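Local structure of protein toll (Drosophila melanogaster, 4LXR) at residues Q49-L54 against Q76-M81; N35-L40 against T57-Q62; V72-M77 against T102-S107; D108-N113 against T132-H137. The protein serves as the cell-surface receptor for cleaved Spaetzle, switching on Toll signalling in antifungal immunity and in dorsal-ventral patterning of the embryo. One frame throughout, in Å; residues are numbered along the deposited sequence.

Interaction 1 (Q49-L54 against Q76-M81). With NAG (2-acetamido-2-deoxy-beta-D-glucopyranose), chain H.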
# COMPACT_ATOMS: atom_id res chain seq x y z
N GLN A 49 23.45 -4.59 -30.09
CA GLN A 49 24.15 -3.59 -29.28
C GLN A 49 25.64 -3.86 -29.28
O GLN A 49 26.08 -4.98 -29.03
CB GLN A 49 23.63 -3.53 -27.84
CG GLN A 49 24.42 -2.54 -26.97
CD GLN A 49 23.99 -2.50 -25.51
OE1 GLN A 49 24.47 -3.28 -24.68
NE2 GLN A 49 23.11 -1.56 -25.18
N ILE A 50 26.44 -2.84 -29.60
CA ILE A 50 27.87 -2.96 -29.44
C ILE A 50 28.30 -2.09 -28.27
O ILE A 50 28.18 -0.87 -28.32
CB ILE A 50 28.63 -2.55 -30.71
CG1 ILE A 50 28.09 -3.31 -31.91
CG2 ILE A 50 30.12 -2.83 -30.55
CD1 ILE A 50 28.36 -2.62 -33.22
N MET A 51 28.75 -2.73 -27.19
CA MET A 51 29.25 -2.02 -26.03
C MET A 51 30.76 -2.07 -26.11
O MET A 51 31.34 -3.15 -26.19
CB MET A 51 28.73 -2.65 -24.73
CG MET A 51 29.42 -2.16 -23.46
SD MET A 51 28.82 -0.57 -22.83
CE MET A 51 27.09 -0.96 -22.56
N CYS A 52 31.39 -0.90 -26.13
CA CYS A 52 32.82 -0.79 -26.37
C CYS A 52 33.54 -0.41 -25.10
O CYS A 52 33.00 0.31 -24.25
CB CYS A 52 33.11 0.30 -27.41
SG CYS A 52 32.64 -0.06 -29.14
N ASN A 53 34.78 -0.87 -24.98
CA ASN A 53 35.70 -0.36 -23.97
C ASN A 53 37.05 -0.20 -24.65
O ASN A 53 37.87 -1.12 -24.64
CB ASN A 53 35.81 -1.30 -22.77
CG ASN A 53 36.51 -0.66 -21.59
OD1 ASN A 53 37.27 0.30 -21.75
ND2 ASN A 53 36.24 -1.17 -20.38
N LEU A 54 37.27 0.97 -25.24
CA LEU A 54 38.39 1.20 -26.15
C LEU A 54 39.39 2.18 -25.56
O LEU A 54 39.03 3.05 -24.77
CB LEU A 54 37.86 1.78 -27.47
CG LEU A 54 37.38 0.87 -28.59
CD1 LEU A 54 36.59 -0.31 -28.09
CD2 LEU A 54 36.57 1.66 -29.60
N GLN A 76 22.72 -0.21 -31.95
CA GLN A 76 23.01 0.71 -30.86
C GLN A 76 24.47 0.55 -30.46
O GLN A 76 24.88 -0.54 -30.08
CB GLN A 76 22.11 0.44 -29.66
CG GLN A 76 22.34 1.37 -28.49
CD GLN A 76 21.38 1.14 -27.34
OE1 GLN A 76 21.53 0.19 -26.56
NE2 GLN A 76 20.37 1.99 -27.23
N MET A 77 25.24 1.63 -30.55
CA MET A 77 26.66 1.60 -30.24
C MET A 77 26.88 2.47 -29.02
O MET A 77 26.45 3.62 -28.99
CB MET A 77 27.50 2.10 -31.43
CG MET A 77 27.46 1.18 -32.65
SD MET A 77 28.36 1.83 -34.09
CE MET A 77 30.02 1.32 -33.63
N ARG A 78 27.55 1.93 -28.00
CA ARG A 78 27.71 2.63 -26.74
C ARG A 78 29.17 2.68 -26.30
O ARG A 78 29.85 1.64 -26.23
CB ARG A 78 26.89 1.94 -25.63
CG ARG A 78 25.39 2.16 -25.77
CD ARG A 78 24.58 1.38 -24.72
NE ARG A 78 24.75 1.87 -23.36
CZ ARG A 78 24.34 1.22 -22.27
NH1 ARG A 78 23.71 0.05 -22.40
NH2 ARG A 78 24.54 1.72 -21.06
N ARG A 79 29.63 3.89 -25.98
CA ARG A 79 30.99 4.13 -25.48
C ARG A 79 32.07 3.83 -26.53
O ARG A 79 33.25 3.63 -26.20
CB ARG A 79 31.26 3.35 -24.18
CG ARG A 79 30.09 3.34 -23.22
CD ARG A 79 30.39 2.61 -21.92
NE ARG A 79 30.95 3.51 -20.92
CZ ARG A 79 30.73 3.39 -19.61
NH1 ARG A 79 31.28 4.26 -18.76
NH2 ARG A 79 29.97 2.41 -19.13
N CYS A 80 31.67 3.83 -27.80
CA CYS A 80 32.62 3.54 -28.87
C CYS A 80 33.31 4.81 -29.34
O CYS A 80 32.78 5.91 -29.16
CB CYS A 80 31.92 2.83 -30.04
SG CYS A 80 31.12 1.24 -29.52
N MET A 81 34.49 4.66 -29.92
CA MET A 81 35.20 5.80 -30.49
C MET A 81 34.77 6.00 -31.92
O MET A 81 34.53 5.02 -32.64
CB MET A 81 36.72 5.59 -30.43
CG MET A 81 37.20 5.40 -29.01
SD MET A 81 38.95 5.12 -28.86
CE MET A 81 39.58 6.72 -29.37
C1 NAG H . 37.17 -0.77 -19.35
C2 NAG H . 36.54 -0.73 -17.96
C3 NAG H . 37.57 -0.26 -16.92
C4 NAG H . 38.86 -1.06 -17.02
C5 NAG H . 39.37 -1.13 -18.45
C6 NAG H . 40.53 -2.08 -18.61
C7 NAG H . 34.12 -0.33 -17.98
C8 NAG H . 33.04 0.70 -17.94
N2 NAG H . 35.37 0.13 -17.93
O3 NAG H . 37.03 -0.39 -15.61
O4 NAG H . 39.86 -0.43 -16.23
O5 NAG H . 38.33 -1.60 -19.33
O6 NAG H . 41.43 -1.63 -19.61
O7 NAG H . 33.87 -1.53 -18.07
O HOH W 1 23.29 -3.03 -21.49
O HOH W 2 35.54 3.10 -24.76
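Gln49 and Gln76 run side by side and point the same way off neighbouring parallel strands, their amide planes only 26° apart. NE2 of Gln49 gives one hydrogen to OE1 of Gln76 at 2.7 Å, with OE1 close to the plane of the donor amide. Both chains leave the backbone with CG anti to N (chi1 177° and -179°) and stay extended through CD, which brings the two amides level. The Gln49 amide also lies at the edge of the Arg78 guanidinium, turned steeply against it, while CE of Met51 sits over the middle of one guanidinium face, 3.5 Å from CZ of Arg78. With an alanine at Gln49, OE1 of Gln76 is likely to lose this donor and that edge of Arg78 its neighbour. The guanidinium's main partner is Glu48 of the Spaetzle chain, a salt bridge through NH2. Met51 SD lies alongside Arg79 CD at 3.7 Å, and the methyl of the Asn53-linked sugar, C8, lies over one face of the Arg79 guanidinium, toward its rim. On the other side of the strands Ile50 CD1 meets Met77 CG at 3.9 Å, and beyond them the Cys52 SG-Cys80 SG disulfide (2.0 Å) joins the end of strand 47-52 to the loop just after strand 74-78. Leu54 CB packs on Met81 SD at 3.8 Å. Backbone bonds such as Arg78 N to Ile50 O (2.9 Å) hold the register. Strand 47-52 lies between antiparallel strand 38-43, whose Phe38 covers Ile50 and Cys52, and strand 74-78, which passes the parallel pairing on to strand 102-106.

Interaction 2 (N35-L40 against T57-Q62). With NAG (2-acetamido-2-deoxy-beta-D-glucopyranose), chain H.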
# COMPACT_ATOMS: atom_id res chain seq x y z
N ASN A 35 37.52 -7.29 -18.56
CA ASN A 35 37.07 -6.04 -19.15
C ASN A 35 37.21 -6.07 -20.66
O ASN A 35 38.11 -5.44 -21.22
CB ASN A 35 37.86 -4.87 -18.57
CG ASN A 35 37.58 -4.65 -17.10
OD1 ASN A 35 36.43 -4.55 -16.68
ND2 ASN A 35 38.64 -4.57 -16.30
N PRO A 36 36.30 -6.80 -21.34
CA PRO A 36 36.39 -7.02 -22.79
C PRO A 36 36.35 -5.72 -23.58
O PRO A 36 35.69 -4.76 -23.16
CB PRO A 36 35.14 -7.86 -23.10
CG PRO A 36 34.22 -7.62 -21.95
CD PRO A 36 35.09 -7.41 -20.76
N THR A 37 37.06 -5.70 -24.70
CA THR A 37 37.09 -4.55 -25.59
C THR A 37 35.70 -4.35 -26.17
O THR A 37 35.23 -3.21 -26.31
CB THR A 37 38.11 -4.75 -26.72
OG1 THR A 37 39.38 -5.10 -26.17
CG2 THR A 37 38.29 -3.49 -27.51
N PHE A 38 35.05 -5.46 -26.49
CA PHE A 38 33.72 -5.45 -27.06
C PHE A 38 32.81 -6.44 -26.36
O PHE A 38 33.21 -7.55 -26.03
CB PHE A 38 33.76 -5.78 -28.55
CG PHE A 38 34.56 -4.80 -29.34
CD1 PHE A 38 34.03 -3.57 -29.69
CD2 PHE A 38 35.85 -5.10 -29.73
CE1 PHE A 38 34.77 -2.67 -30.42
CE2 PHE A 38 36.60 -4.19 -30.46
CZ PHE A 38 36.05 -2.98 -30.80
N ARG A 39 31.58 -6.01 -26.15
CA ARG A 39 30.55 -6.89 -25.66
C ARG A 39 29.36 -6.67 -26.56
O ARG A 39 28.78 -5.59 -26.56
CB ARG A 39 30.19 -6.56 -24.21
CG ARG A 39 29.25 -7.56 -23.58
CD ARG A 39 28.87 -7.16 -22.16
NE ARG A 39 30.04 -6.81 -21.35
CZ ARG A 39 30.68 -7.66 -20.55
NH1 ARG A 39 30.27 -8.91 -20.45
NH2 ARG A 39 31.73 -7.25 -19.85
N LEU A 40 29.01 -7.67 -27.34
CA LEU A 40 27.90 -7.55 -28.28
C LEU A 40 26.68 -8.30 -27.82
O LEU A 40 26.76 -9.46 -27.42
CB LEU A 40 28.31 -8.04 -29.67
CG LEU A 40 29.29 -7.21 -30.48
CD1 LEU A 40 30.73 -7.65 -30.20
CD2 LEU A 40 28.96 -7.40 -31.94
N THR A 57 41.53 3.70 -31.50
CA THR A 57 40.78 3.32 -32.68
C THR A 57 41.27 1.97 -33.27
O THR A 57 40.49 1.23 -33.87
CB THR A 57 40.80 4.48 -33.72
OG1 THR A 57 39.52 5.12 -33.74
CG2 THR A 57 41.18 4.00 -35.09
N THR A 58 42.54 1.66 -33.07
CA THR A 58 43.06 0.36 -33.49
C THR A 58 42.41 -0.83 -32.75
O THR A 58 42.51 -1.97 -33.21
CB THR A 58 44.60 0.27 -33.35
OG1 THR A 58 44.96 0.16 -31.96
CG2 THR A 58 45.26 1.50 -33.94
N ASP A 59 41.77 -0.58 -31.61
CA ASP A 59 41.11 -1.66 -30.86
C ASP A 59 39.99 -2.34 -31.66
O ASP A 59 39.64 -3.49 -31.37
CB ASP A 59 40.55 -1.15 -29.53
CG ASP A 59 41.63 -0.85 -28.50
OD1 ASP A 59 42.79 -1.27 -28.71
OD2 ASP A 59 41.30 -0.21 -27.48
N TYR A 60 39.45 -1.65 -32.66
CA TYR A 60 38.43 -2.24 -33.53
C TYR A 60 38.89 -3.52 -34.24
O TYR A 60 38.09 -4.26 -34.80
CB TYR A 60 37.90 -1.22 -34.55
CG TYR A 60 36.93 -0.22 -33.97
CD1 TYR A 60 35.72 -0.63 -33.42
CD2 TYR A 60 37.23 1.14 -33.96
CE1 TYR A 60 34.83 0.28 -32.88
CE2 TYR A 60 36.34 2.06 -33.43
CZ TYR A 60 35.14 1.63 -32.89
OH TYR A 60 34.26 2.54 -32.36
N GLN A 61 40.20 -3.77 -34.19
CA GLN A 61 40.81 -4.99 -34.71
C GLN A 61 40.34 -6.21 -33.93
O GLN A 61 40.40 -7.34 -34.42
CB GLN A 61 42.32 -4.87 -34.58
CG GLN A 61 43.14 -5.80 -35.44
CD GLN A 61 44.63 -5.52 -35.32
OE1 GLN A 61 45.05 -4.71 -34.48
NE2 GLN A 61 45.44 -6.18 -36.16
N GLN A 62 39.87 -5.99 -32.71
CA GLN A 62 39.45 -7.11 -31.86
C GLN A 62 37.97 -7.42 -32.02
O GLN A 62 37.40 -8.14 -31.21
CB GLN A 62 39.79 -6.84 -30.40
CG GLN A 62 41.26 -6.60 -30.15
CD GLN A 62 41.54 -5.93 -28.82
OE1 GLN A 62 41.00 -6.33 -27.79
NE2 GLN A 62 42.39 -4.91 -28.84
C1 NAG H . 37.17 -0.77 -19.35
C2 NAG H . 36.54 -0.73 -17.96
C3 NAG H . 37.57 -0.26 -16.92
C4 NAG H . 38.86 -1.06 -17.02
C5 NAG H . 39.37 -1.13 -18.45
C6 NAG H . 40.53 -2.08 -18.61
C7 NAG H . 34.12 -0.33 -17.98
C8 NAG H . 33.04 0.70 -17.94
N2 NAG H . 35.37 0.13 -17.93
O3 NAG H . 37.03 -0.39 -15.61
O4 NAG H . 39.86 -0.43 -16.23
O5 NAG H . 38.33 -1.60 -19.33
O6 NAG H . 41.43 -1.63 -19.61
O7 NAG H . 33.87 -1.53 -18.07
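The Phe38 ring meets the 57-62 turn with its rim: the backbone O of Asp59 lies in the ring plane at the edge, 3.2 Å from CE2 of Phe38. Beside it the Tyr60 ring is tilted 29° from the Phe38 plane and slid well to the side, with centroids 5.7 Å apart, so the two rings barely overlap and touch chiefly where Phe38 CZ comes 3.5 Å from Tyr60 CD1. The phenylalanine reaches this spot because its CG stands anti to the carbonyl carbon (chi1 -61°), sending the ring out to the turn. Gln62 adds its CB, 4.1 Å from Phe38 CE2. The Tyr60 hydroxyl is taken up by the backbone O of Met81.

The polar link is one short bond, from Thr37 OG1 to Gln62 OE1 at 2.6 Å; the hydroxyl comes from above the amide's carbonyl plane, and the two side chains cross at about a right angle. On the other branch of the threonine, CG2 packs against Asp59 CB at 3.8 Å. Gln62 N bonds back to Asp59 O within this turn, the same oxygen that the Phe38 edge meets.

Thr37 and Phe38 both face Cys29, a classic beta bulge at the start of strand 38-43. A bulged antiparallel strand, a short 3-10 turn and nearby disulfides are consistent with the cysteine-rich N-terminal cap of a leucine-rich repeat ectodomain.

Interaction 3 (V72-M77 against T102-S107)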
# COMPACT_ATOMS: atom_id res chain seq x y z
N VAL A 72 18.87 -6.29 -39.63
CA VAL A 72 18.55 -5.96 -38.25
C VAL A 72 17.98 -4.54 -38.18
O VAL A 72 18.41 -3.66 -38.93
CB VAL A 72 19.80 -6.17 -37.35
CG1 VAL A 72 20.80 -5.01 -37.49
CG2 VAL A 72 19.38 -6.38 -35.93
N ASP A 73 16.99 -4.32 -37.32
CA ASP A 73 16.25 -3.05 -37.28
C ASP A 73 17.03 -1.90 -36.65
O ASP A 73 17.09 -0.79 -37.18
CB ASP A 73 14.90 -3.25 -36.57
CG ASP A 73 14.24 -1.94 -36.14
OD1 ASP A 73 13.80 -1.15 -37.00
OD2 ASP A 73 14.14 -1.70 -34.92
N ARG A 74 17.65 -2.19 -35.52
CA ARG A 74 18.29 -1.18 -34.70
C ARG A 74 19.75 -1.55 -34.41
O ARG A 74 20.04 -2.68 -33.99
CB ARG A 74 17.49 -1.01 -33.40
CG ARG A 74 17.99 0.10 -32.51
CD ARG A 74 17.05 0.35 -31.32
NE ARG A 74 17.25 -0.62 -30.26
CZ ARG A 74 16.34 -1.53 -29.89
NH1 ARG A 74 16.62 -2.38 -28.91
NH2 ARG A 74 15.16 -1.58 -30.51
N VAL A 75 20.67 -0.62 -34.64
CA VAL A 75 22.04 -0.78 -34.18
C VAL A 75 22.29 0.25 -33.12
O VAL A 75 22.07 1.44 -33.34
CB VAL A 75 23.08 -0.57 -35.28
CG1 VAL A 75 24.50 -0.65 -34.69
CG2 VAL A 75 22.90 -1.58 -36.38
N GLN A 76 22.72 -0.21 -31.95
CA GLN A 76 23.01 0.71 -30.86
C GLN A 76 24.47 0.55 -30.46
O GLN A 76 24.88 -0.54 -30.08
CB GLN A 76 22.11 0.44 -29.66
CG GLN A 76 22.34 1.37 -28.49
CD GLN A 76 21.38 1.14 -27.34
OE1 GLN A 76 21.53 0.19 -26.56
NE2 GLN A 76 20.37 1.99 -27.23
N MET A 77 25.24 1.63 -30.55
CA MET A 77 26.66 1.60 -30.24
C MET A 77 26.88 2.47 -29.02
O MET A 77 26.45 3.62 -28.99
CB MET A 77 27.50 2.10 -31.43
CG MET A 77 27.46 1.18 -32.65
SD MET A 77 28.36 1.83 -34.09
CE MET A 77 30.02 1.32 -33.63
N THR A 102 17.71 2.13 -37.82
CA THR A 102 18.00 2.98 -36.69
C THR A 102 19.46 2.81 -36.31
O THR A 102 19.93 1.68 -36.17
CB THR A 102 17.10 2.60 -35.49
OG1 THR A 102 15.75 2.93 -35.79
CG2 THR A 102 17.51 3.33 -34.21
N LEU A 103 20.17 3.92 -36.19
CA LEU A 103 21.52 3.92 -35.63
C LEU A 103 21.53 4.84 -34.43
O LEU A 103 21.17 6.03 -34.53
CB LEU A 103 22.56 4.41 -36.65
CG LEU A 103 24.00 4.55 -36.10
CD1 LEU A 103 24.58 3.21 -35.60
CD2 LEU A 103 24.97 5.22 -37.14
N ILE A 104 21.95 4.29 -33.29
CA ILE A 104 22.16 5.04 -32.04
C ILE A 104 23.66 5.01 -31.74
O ILE A 104 24.30 3.96 -31.82
CB ILE A 104 21.37 4.39 -30.90
CG1 ILE A 104 19.86 4.63 -31.12
CG2 ILE A 104 21.83 4.90 -29.52
CD1 ILE A 104 19.01 3.58 -30.54
N PHE A 105 24.24 6.17 -31.47
CA PHE A 105 25.66 6.25 -31.16
C PHE A 105 25.79 7.11 -29.93
O PHE A 105 25.73 8.34 -30.01
CB PHE A 105 26.47 6.83 -32.34
CG PHE A 105 27.96 6.60 -32.23
CD1 PHE A 105 28.76 7.41 -31.41
CD2 PHE A 105 28.57 5.58 -32.95
CE1 PHE A 105 30.13 7.20 -31.33
CE2 PHE A 105 29.95 5.34 -32.86
CZ PHE A 105 30.73 6.15 -32.05
N GLU A 106 25.96 6.45 -28.79
CA GLU A 106 26.03 7.10 -27.49
C GLU A 106 27.39 6.85 -26.87
O GLU A 106 27.70 5.71 -26.51
CB GLU A 106 24.92 6.53 -26.60
CG GLU A 106 24.90 7.04 -25.19
CD GLU A 106 23.82 6.33 -24.38
OE1 GLU A 106 24.17 5.41 -23.62
OE2 GLU A 106 22.62 6.67 -24.53
N SER A 107 28.22 7.88 -26.74
CA SER A 107 29.57 7.67 -26.20
C SER A 107 30.22 8.89 -25.58
O SER A 107 30.10 9.99 -26.10
CB SER A 107 30.50 7.11 -27.30
OG SER A 107 31.84 7.08 -26.82
O HOH W 3 14.61 1.02 -33.84
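Val75 N to Thr102 O, at 2.9 Å and almost straight (176°), belongs to the backbone ladder that joins strand 74-77 to strand 102-106. Ile104 N to Val75 O, Met77 N to Ile104 O and Glu106 N to Met77 O continue it, between parallel axes 4.7 Å apart; at the start Thr102 N to Asp73 O is weak. One water bridges the side chains there, donating to Asp73 OD2 and accepting from Thr102 OG1.

Apolar contacts line both faces. Arg74 CG meets Thr102 CG2 at 3.7 Å, the chains running side by side, and Ile104 CG2 touches Gln76 CG, also at 3.7 Å. On the opposite face Val75 CG1 meets Leu103 CD1 at 4.0 Å. Met77 SD makes an oblique Met-aromatic contact with Phe105, 3.9 Å from CD2; the phenylalanine's CG, anti to its N (chi1 -165°), turns the ring's CD2-CE2 side to the sulfur.

Helix 88-94 covers Val75, Met77 and Phe105; Arg74, Thr102 and Ile104 pack on the Spaetzle chain, and Asp73 OD1 accepts Gly3 N of that chain. A parallel ladder with apolar residues inward is typical of the concave side of a leucine-rich repeat solenoid; in this receptor the outward face meets Spaetzle.

Interaction 4 (D108-N113 against T132-H137). With NAG (2-acetamido-2-deoxy-beta-D-glucopyranose), chain I.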
# COMPACT_ATOMS: atom_id res chain seq x y z
N ASP A 108 30.94 8.66 -24.49
CA ASP A 108 31.75 9.71 -23.87
C ASP A 108 33.23 9.50 -24.16
O ASP A 108 34.11 10.14 -23.57
CB ASP A 108 31.49 9.74 -22.36
CG ASP A 108 30.04 10.02 -22.05
OD1 ASP A 108 29.38 10.75 -22.84
OD2 ASP A 108 29.54 9.52 -21.03
N ASN A 109 33.50 8.57 -25.07
CA ASN A 109 34.87 8.32 -25.53
C ASN A 109 34.90 8.42 -27.05
O ASN A 109 34.96 7.40 -27.74
CB ASN A 109 35.35 6.94 -25.05
CG ASN A 109 36.74 6.59 -25.55
OD1 ASN A 109 37.50 7.47 -25.95
ND2 ASN A 109 37.07 5.30 -25.55
N LEU A 110 34.84 9.65 -27.55
CA LEU A 110 34.76 9.93 -28.99
C LEU A 110 36.11 9.84 -29.72
O LEU A 110 36.20 9.21 -30.77
CB LEU A 110 34.13 11.31 -29.24
CG LEU A 110 32.70 11.53 -28.73
CD1 LEU A 110 32.25 12.99 -28.93
CD2 LEU A 110 31.70 10.55 -29.37
N GLY A 111 37.13 10.47 -29.16
CA GLY A 111 38.46 10.49 -29.78
C GLY A 111 38.62 11.62 -30.78
O GLY A 111 39.74 11.95 -31.13
N MET A 112 37.50 12.21 -31.20
CA MET A 112 37.44 13.25 -32.23
C MET A 112 36.00 13.79 -32.29
O MET A 112 35.09 13.28 -31.62
CB MET A 112 37.81 12.66 -33.60
CG MET A 112 36.77 11.67 -34.15
SD MET A 112 37.28 10.79 -35.66
CE MET A 112 37.20 12.10 -36.91
N ASN A 113 35.79 14.84 -33.08
CA ASN A 113 34.45 15.35 -33.39
C ASN A 113 33.79 14.48 -34.46
O ASN A 113 34.47 13.91 -35.31
CB ASN A 113 34.53 16.80 -33.90
CG ASN A 113 34.99 17.80 -32.83
OD1 ASN A 113 34.50 17.77 -31.70
ND2 ASN A 113 35.94 18.68 -33.18
N THR A 132 26.36 12.46 -26.39
CA THR A 132 27.67 12.50 -25.75
C THR A 132 27.68 13.55 -24.66
O THR A 132 26.93 14.52 -24.74
CB THR A 132 28.81 12.81 -26.76
OG1 THR A 132 30.08 12.75 -26.08
CG2 THR A 132 28.65 14.21 -27.38
N ARG A 133 28.53 13.37 -23.65
CA ARG A 133 28.77 14.40 -22.64
C ARG A 133 30.17 15.02 -22.74
O ARG A 133 30.57 15.85 -21.90
CB ARG A 133 28.48 13.84 -21.24
CG ARG A 133 27.00 13.43 -21.15
CD ARG A 133 26.66 12.61 -19.96
NE ARG A 133 27.18 11.26 -20.04
CZ ARG A 133 26.78 10.27 -19.25
NH1 ARG A 133 25.85 10.52 -18.33
NH2 ARG A 133 27.30 9.06 -19.35
N ARG A 134 30.91 14.63 -23.77
CA ARG A 134 32.20 15.25 -24.05
C ARG A 134 31.96 16.66 -24.61
O ARG A 134 30.97 16.88 -25.30
CB ARG A 134 32.96 14.46 -25.10
CG ARG A 134 33.51 13.14 -24.64
CD ARG A 134 34.93 13.28 -24.08
NE ARG A 134 34.96 14.02 -22.82
CZ ARG A 134 34.51 13.53 -21.67
NH1 ARG A 134 33.97 12.32 -21.63
NH2 ARG A 134 34.56 14.27 -20.56
N LEU A 135 32.85 17.60 -24.29
CA LEU A 135 32.88 18.86 -25.03
C LEU A 135 33.16 18.48 -26.49
O LEU A 135 34.14 17.80 -26.79
CB LEU A 135 33.97 19.79 -24.49
CG LEU A 135 34.27 21.05 -25.35
CD1 LEU A 135 33.05 21.95 -25.52
CD2 LEU A 135 35.42 21.82 -24.75
N THR A 136 32.28 18.88 -27.38
CA THR A 136 32.35 18.43 -28.76
C THR A 136 31.68 19.45 -29.68
O THR A 136 30.94 20.35 -29.24
CB THR A 136 31.66 17.04 -28.91
OG1 THR A 136 32.21 16.34 -30.03
CG2 THR A 136 30.16 17.19 -29.09
N HIS A 137 31.93 19.31 -30.98
CA HIS A 137 31.33 20.21 -31.95
C HIS A 137 30.70 19.40 -33.05
O HIS A 137 31.37 18.54 -33.64
CB HIS A 137 32.37 21.13 -32.59
CG HIS A 137 31.79 22.07 -33.60
ND1 HIS A 137 31.95 21.91 -34.96
CD2 HIS A 137 31.00 23.17 -33.45
CE1 HIS A 137 31.33 22.88 -35.60
NE2 HIS A 137 30.74 23.65 -34.71
C1 NAG I . 35.89 19.91 -32.41
C2 NAG I . 37.28 19.77 -31.77
C3 NAG I . 37.70 21.06 -31.06
C4 NAG I . 37.49 22.29 -31.94
C5 NAG I . 36.07 22.30 -32.51
C6 NAG I . 35.83 23.45 -33.47
C7 NAG I . 38.07 17.59 -30.93
C8 NAG I . 39.02 17.58 -32.10
N2 NAG I . 37.28 18.66 -30.83
O3 NAG I . 39.08 20.97 -30.70
O4 NAG I . 37.67 23.48 -31.17
O5 NAG I . 35.86 21.08 -33.24
O6 NAG I . 35.67 23.01 -34.81
O7 NAG I . 38.03 16.67 -30.12
O HOH W 4 34.55 15.51 -29.74
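Asp108 OD2 takes two hydrogens from the Arg133 guanidinium, from NH2 at 2.8 Å and from NE at 3.1 Å, a salt bridge made side-on. The carboxylate is turned 43° against the guanidinium plane, and its other oxygen, OD1, accepts the backbone N of Arg133 at 2.9 Å. Arg134 folds back, its chain bent at chi2 (-90°) and chi3, to bring NH1 onto an in-plane lone pair of Asp108 O at 2.9 Å.

At the far end Asn113 OD1 accepts His137 N from above the amide plane (3.1 Å) and a hydrogen from a water that also sits beside Thr136 OG1. The Asn113 ND2 itself is bonded to a sugar. Between the two ends Leu110 CD1 packs over the Thr132 and Thr136 hydroxyls, 3.5 Å from Thr136 OG1.

Behind this shell, Thr132 OG1 accepts Arg134 N in an ST turn and bonds to Ser107 O. An asparagine in place of Asp108 would probably cost Arg133 this adjacent negative charge and leave its guanidinium freer to turn.

Two successive loops are thus joined mainly by charge and backbone polarity at a partly exposed surface, where Asp108 probably tempers the positive charge of Arg133, close to Arg11 of the Spaetzle chain.

All four interactions lie at the N-terminal end of the ectodomain, on one side of the chain's centre. Interactions 1 and 3 share Gln76 and Met77 on strand 74-78, their centres about 10 Å apart, so strands 47-52, 74-78 and 102-106 run on without a break. Interaction 2, its centre about 9 Å from that of interaction 1, joins on the other side through strand 38-43; their segments alternate along the chain, and both touch the Asn53-linked sugar. Interaction 4 comes last in sequence, its loops following strands 102-106 and 127-131, with Ser107 O to Thr132 OG1 (2.8 Å) linking it to interaction 3. Together they carry the antiparallel cap into the parallel solenoid where Spaetzle binds.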